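Local coordinates for acetyltransferase PA1377 (Pseudomonas aeruginosa, PDB 2VI7), which is a putative GNAT-family enzyme that probably transfers the acetyl group of acetyl-CoA to an amine of a still unidentified substrate, at residues L61-S72 and V102-L110. Sequence-based numbering, arbitrary orientation.
Sequences LVALHQGDVIGS and VGSRLLGEL. With SO4 (sulfate ion), chain F.
Helix 102-110 lies across one face of the hairpin 61-72, its axis 8.6 Å from that of strand 68-72 at an angle of 48°, with Ala63 facing Leu106 and Gly71 facing Val102. Leu106 is the wedge between the two strands. Its chi1 of -78° sets CG anti to the carbonyl carbon and beside the backbone N, and the branch at CG then sends the methyls apart: CD1 presses on the backbone of strand 68-72, 3.3 Å from Ser72 N, while CD2 rests against Leu61 CB and the backbone N of Ala63. One turn earlier, Val102 straddles the bulge that Ile70 and Gly71 form opposite Ala63. Its CG1 meets Ala63 CB at 3.8 Å and passes over the bare CA of Gly71; its CG2 touches Ile70 CD1. At the other end, Leu61 and Leu110 run alongside each other, pointing opposite ways, with Leu61 CD1 3.7 Å from Leu110 CD2, and Glu109 crosses Leu61 at about a right angle, its aliphatic CG against Leu61 CD1. On the far face of the sheet, Ser72 OG donates a 2.9 Å hydrogen bond to Leu61 O, tying the strands together under helix 18-25. Where the helix starts, Gly103 N and Ser104 N bind a sulfate ion, probably from the crystallisation liquor, helped by Ser104 OG and Gly101 N. No hydrogen bond joins helix to hairpin, so apolar packing holds the helix on the sheet, while its N-terminal amides grip an anion where GNAT enzymes hold the CoA pyrophosphate, consistent with such a site here.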
ATOM      1  N   LEU A  61       3.901 -18.727  -0.917  1.00 30.70           N
ATOM      2  CA  LEU A  61       4.626 -19.927  -1.292  1.00 30.04           C
ATOM      3  C   LEU A  61       6.005 -19.956  -0.658  1.00 30.89           C
ATOM      4  O   LEU A  61       6.597 -18.919  -0.355  1.00 31.00           O
ATOM      5  CB  LEU A  61       4.793 -20.007  -2.812  1.00 28.32           C
ATOM      6  CG  LEU A  61       3.566 -20.212  -3.697  1.00 27.18           C
ATOM      7  CD1 LEU A  61       4.014 -20.179  -5.149  1.00 26.38           C
ATOM      8  CD2 LEU A  61       2.883 -21.534  -3.364  1.00 26.46           C
ATOM      9  N   VAL A  62       6.503 -21.166  -0.456  1.00 31.51           N
ATOM     10  CA  VAL A  62       7.825 -21.368   0.094  1.00 31.64           C
ATOM     11  C   VAL A  62       8.502 -22.313  -0.867  1.00 31.73           C
ATOM     12  O   VAL A  62       7.873 -23.250  -1.350  1.00 31.86           O
ATOM     13  CB  VAL A  62       7.784 -22.014   1.489  1.00 32.27           C
ATOM     14  CG1 VAL A  62       7.445 -20.966   2.525  1.00 31.93           C
ATOM     15  CG2 VAL A  62       6.760 -23.142   1.513  1.00 33.28           C
ATOM     16  N   ALA A  63       9.764 -22.042  -1.171  1.00 32.19           N
ATOM     17  CA  ALA A  63      10.534 -22.888  -2.063  1.00 33.44           C
ATOM     18  C   ALA A  63      11.322 -23.793  -1.141  1.00 35.29           C
ATOM     19  O   ALA A  63      11.976 -23.315  -0.221  1.00 35.02           O
ATOM     20  CB  ALA A  63      11.468 -22.048  -2.899  1.00 33.10           C
ATOM     21  N   LEU A  64      11.255 -25.096  -1.391  1.00 38.68           N
ATOM     22  CA  LEU A  64      11.941 -26.082  -0.558  1.00 41.23           C
ATOM     23  C   LEU A  64      12.961 -26.938  -1.303  1.00 44.26           C
ATOM     24  O   LEU A  64      12.785 -27.291  -2.471  1.00 43.89           O
ATOM     25  CB  LEU A  64      10.914 -27.023   0.077  1.00 38.60           C
ATOM     26  CG  LEU A  64       9.776 -26.418   0.885  1.00 38.10           C
ATOM     27  CD1 LEU A  64       8.709 -27.456   1.112  1.00 38.74           C
ATOM     28  CD2 LEU A  64      10.303 -25.912   2.199  1.00 38.99           C
ATOM     29  N   HIS A  65      14.035 -27.266  -0.603  1.00 47.88           N
ATOM     30  CA  HIS A  65      15.069 -28.139  -1.134  1.00 52.37           C
ATOM     31  C   HIS A  65      15.404 -29.073   0.016  1.00 53.89           C
ATOM     32  O   HIS A  65      15.850 -28.619   1.072  1.00 54.74           O
ATOM     33  CB  HIS A  65      16.326 -27.379  -1.524  1.00 54.15           C
ATOM     34  CG  HIS A  65      17.435 -28.278  -1.964  1.00 56.29           C
ATOM     35  ND1 HIS A  65      17.340 -29.062  -3.094  1.00 56.94           N
ATOM     36  CD2 HIS A  65      18.639 -28.559  -1.408  1.00 56.44           C
ATOM     37  CE1 HIS A  65      18.437 -29.788  -3.215  1.00 57.52           C
ATOM     38  NE2 HIS A  65      19.239 -29.504  -2.205  1.00 56.97           N
ATOM     39  N   GLN A  66      15.188 -30.370  -0.171  1.00 54.57           N
ATOM     40  CA  GLN A  66      15.453 -31.318   0.909  1.00 55.09           C
ATOM     41  C   GLN A  66      14.807 -30.802   2.220  1.00 55.26           C
ATOM     42  O   GLN A  66      15.443 -30.803   3.275  1.00 56.62           O
ATOM     43  CB  GLN A  66      16.966 -31.484   1.122  1.00 55.27           C
ATOM     44  CG  GLN A  66      17.800 -31.559  -0.155  1.00 54.24           C
ATOM     45  CD  GLN A  66      18.174 -32.976  -0.543  1.00 52.78           C
ATOM     46  N   GLY A  67      13.567 -30.327   2.145  1.00 54.25           N
ATOM     47  CA  GLY A  67      12.887 -29.865   3.347  1.00 54.78           C
ATOM     48  C   GLY A  67      13.307 -28.548   3.988  1.00 55.64           C
ATOM     49  O   GLY A  67      12.725 -28.144   4.999  1.00 56.93           O
ATOM     50  N   ASP A  68      14.312 -27.875   3.431  1.00 55.28           N
ATOM     51  CA  ASP A  68      14.753 -26.590   3.978  1.00 53.83           C
ATOM     52  C   ASP A  68      14.150 -25.431   3.179  1.00 51.62           C
ATOM     53  O   ASP A  68      14.202 -25.431   1.945  1.00 51.64           O
ATOM     54  CB  ASP A  68      16.285 -26.460   3.936  1.00 56.54           C
ATOM     55  CG  ASP A  68      16.999 -27.456   4.855  1.00 59.11           C
ATOM     56  OD1 ASP A  68      16.663 -27.519   6.061  1.00 60.21           O
ATOM     57  OD2 ASP A  68      17.910 -28.167   4.362  1.00 59.71           O
ATOM     58  N   VAL A  69      13.585 -24.447   3.877  1.00 47.63           N
ATOM     59  CA  VAL A  69      13.001 -23.287   3.209  1.00 43.68           C
ATOM     60  C   VAL A  69      14.125 -22.408   2.672  1.00 42.39           C
ATOM     61  O   VAL A  69      14.817 -21.745   3.444  1.00 43.80           O
ATOM     62  CB  VAL A  69      12.136 -22.449   4.174  1.00 42.40           C
ATOM     63  CG1 VAL A  69      11.747 -21.134   3.518  1.00 40.89           C
ATOM     64  CG2 VAL A  69      10.885 -23.227   4.564  1.00 40.66           C
ATOM     65  N   ILE A  70      14.302 -22.403   1.353  1.00 39.85           N
ATOM     66  CA  ILE A  70      15.355 -21.616   0.724  1.00 37.19           C
ATOM     67  C   ILE A  70      14.815 -20.392  -0.001  1.00 36.34           C
ATOM     68  O   ILE A  70      15.575 -19.643  -0.630  1.00 37.15           O
ATOM     69  CB  ILE A  70      16.147 -22.459  -0.293  1.00 37.18           C
ATOM     70  CG1 ILE A  70      15.201 -22.979  -1.379  1.00 35.53           C
ATOM     71  CG2 ILE A  70      16.838 -23.611   0.413  1.00 37.06           C
ATOM     72  CD1 ILE A  70      15.886 -23.748  -2.490  1.00 35.07           C
ATOM     73  N   GLY A  71      13.506 -20.188   0.079  1.00 34.22           N
ATOM     74  CA  GLY A  71      12.914 -19.049  -0.592  1.00 32.44           C
ATOM     75  C   GLY A  71      11.436 -18.882  -0.334  1.00 31.49           C
ATOM     76  O   GLY A  71      10.754 -19.809   0.090  1.00 31.06           O
ATOM     77  N   SER A  72      10.928 -17.690  -0.605  1.00 30.97           N
ATOM     78  CA  SER A  72       9.523 -17.424  -0.381  1.00 30.60           C
ATOM     79  C   SER A  72       9.048 -16.212  -1.166  1.00 30.41           C
ATOM     80  O   SER A  72       9.849 -15.360  -1.552  1.00 30.85           O
ATOM     81  CB  SER A  72       9.286 -17.204   1.105  1.00 30.36           C
ATOM     82  OG  SER A  72       7.917 -16.999   1.355  1.00 33.84           O
ATOM     83  N   VAL A 102      15.870 -19.903  -7.805  1.00 36.26           N
ATOM     84  CA  VAL A 102      14.788 -19.986  -6.840  1.00 35.04           C
ATOM     85  C   VAL A 102      13.786 -18.858  -7.071  1.00 34.71           C
ATOM     86  O   VAL A 102      12.580 -19.067  -6.973  1.00 35.28           O
ATOM     87  CB  VAL A 102      15.334 -19.916  -5.404  1.00 35.27           C
ATOM     88  CG1 VAL A 102      14.193 -19.906  -4.402  1.00 33.95           C
ATOM     89  CG2 VAL A 102      16.250 -21.104  -5.160  1.00 36.18           C
ATOM     90  N   GLY A 103      14.291 -17.672  -7.395  1.00 33.69           N
ATOM     91  CA  GLY A 103      13.425 -16.532  -7.639  1.00 32.41           C
ATOM     92  C   GLY A 103      12.478 -16.720  -8.811  1.00 32.26           C
ATOM     93  O   GLY A 103      11.274 -16.501  -8.677  1.00 31.58           O
ATOM     94  N   SER A 104      13.017 -17.123  -9.958  0.50 31.85           N
ATOM     95  CA  SER A 104      12.202 -17.329 -11.151  0.50 32.32           C
ATOM     96  C   SER A 104      11.156 -18.412 -10.926  0.50 31.90           C
ATOM     97  O   SER A 104      10.037 -18.314 -11.424  0.50 32.23           O
ATOM     98  CB  SER A 104      13.085 -17.717 -12.337  0.50 32.15           C
ATOM     99  OG  SER A 104      13.688 -18.979 -12.122  0.50 33.80           O
ATOM    100  N   ARG A 105      11.531 -19.447 -10.181  1.00 31.51           N
ATOM    101  CA  ARG A 105      10.634 -20.553  -9.876  1.00 30.94           C
ATOM    102  C   ARG A 105       9.411 -20.031  -9.127  1.00 29.57           C
ATOM    103  O   ARG A 105       8.264 -20.262  -9.524  1.00 27.78           O
ATOM    104  CB  ARG A 105      11.379 -21.568  -9.012  1.00 33.43           C
ATOM    105  CG  ARG A 105      10.703 -22.915  -8.856  1.00 38.75           C
ATOM    106  CD  ARG A 105      11.037 -23.854 -10.006  1.00 42.28           C
ATOM    107  NE  ARG A 105      10.598 -25.223  -9.726  1.00 46.88           N
ATOM    108  CZ  ARG A 105       9.325 -25.611  -9.674  1.00 49.08           C
ATOM    109  NH1 ARG A 105       9.027 -26.879  -9.407  1.00 50.82           N
ATOM    110  NH2 ARG A 105       8.347 -24.740  -9.897  1.00 50.60           N
ATOM    111  N   LEU A 106       9.680 -19.321  -8.036  1.00 28.84           N
ATOM    112  CA  LEU A 106       8.640 -18.745  -7.197  1.00 27.86           C
ATOM    113  C   LEU A 106       7.770 -17.738  -7.949  1.00 27.40           C
ATOM    114  O   LEU A 106       6.541 -17.833  -7.914  1.00 28.05           O
ATOM    115  CB  LEU A 106       9.269 -18.052  -5.975  1.00 26.94           C
ATOM    116  CG  LEU A 106       9.749 -18.890  -4.782  1.00 25.79           C
ATOM    117  CD1 LEU A 106      10.638 -18.040  -3.886  1.00 25.92           C
ATOM    118  CD2 LEU A 106       8.555 -19.425  -4.006  1.00 25.45           C
ATOM    119  N   LEU A 107       8.409 -16.784  -8.626  1.00 25.69           N
ATOM    120  CA  LEU A 107       7.691 -15.736  -9.346  1.00 25.43           C
ATOM    121  C   LEU A 107       6.859 -16.268 -10.505  1.00 26.04           C
ATOM    122  O   LEU A 107       5.695 -15.906 -10.656  1.00 27.01           O
ATOM    123  CB  LEU A 107       8.672 -14.659  -9.844  1.00 22.46           C
ATOM    124  CG  LEU A 107       8.045 -13.418 -10.497  1.00 21.39           C
ATOM    125  CD1 LEU A 107       7.015 -12.803  -9.549  1.00 19.64           C
ATOM    126  CD2 LEU A 107       9.120 -12.406 -10.868  1.00 20.11           C
ATOM    127  N   GLY A 108       7.458 -17.127 -11.319  1.00 26.47           N
ATOM    128  CA  GLY A 108       6.743 -17.689 -12.442  1.00 27.29           C
ATOM    129  C   GLY A 108       5.466 -18.363 -11.984  1.00 29.50           C
ATOM    130  O   GLY A 108       4.431 -18.268 -12.638  1.00 31.02           O
ATOM    131  N   GLU A 109       5.532 -19.025 -10.835  1.00 30.17           N
ATOM    132  CA  GLU A 109       4.385 -19.734 -10.292  1.00 30.29           C
ATOM    133  C   GLU A 109       3.319 -18.808  -9.712  1.00 29.20           C
ATOM    134  O   GLU A 109       2.133 -19.104  -9.813  1.00 29.40           O
ATOM    135  CB  GLU A 109       4.844 -20.730  -9.226  1.00 33.67           C
ATOM    136  CG  GLU A 109       3.785 -21.744  -8.823  1.00 39.01           C
ATOM    137  CD  GLU A 109       3.767 -22.960  -9.737  1.00 42.21           C
ATOM    138  OE1 GLU A 109       4.459 -22.930 -10.781  1.00 42.66           O
ATOM    139  OE2 GLU A 109       3.060 -23.934  -9.401  1.00 44.06           O
ATOM    140  N   LEU A 110       3.724 -17.702  -9.090  1.00 27.93           N
ATOM    141  CA  LEU A 110       2.754 -16.755  -8.543  1.00 25.85           C
ATOM    142  C   LEU A 110       2.012 -16.086  -9.696  1.00 25.42           C
ATOM    143  O   LEU A 110       0.823 -15.782  -9.587  1.00 25.56           O
ATOM    144  CB  LEU A 110       3.442 -15.668  -7.713  1.00 26.77           C
ATOM    145  CG  LEU A 110       4.075 -15.986  -6.359  1.00 26.78           C
ATOM    146  CD1 LEU A 110       4.618 -14.709  -5.766  1.00 27.35           C
ATOM    147  CD2 LEU A 110       3.048 -16.581  -5.424  1.00 28.16           C
TER
HETATM  148  S   SO4 F1173      16.969 -16.687 -10.112  1.00 60.12           S
HETATM  149  O1  SO4 F1173      16.612 -16.648  -8.669  1.00 60.62           O
HETATM  150  O2  SO4 F1173      17.022 -15.306 -10.650  1.00 60.12           O
HETATM  151  O3  SO4 F1173      18.309 -17.295 -10.283  1.00 60.98           O
HETATM  152  O4  SO4 F1173      15.961 -17.495 -10.846  1.00 59.83           O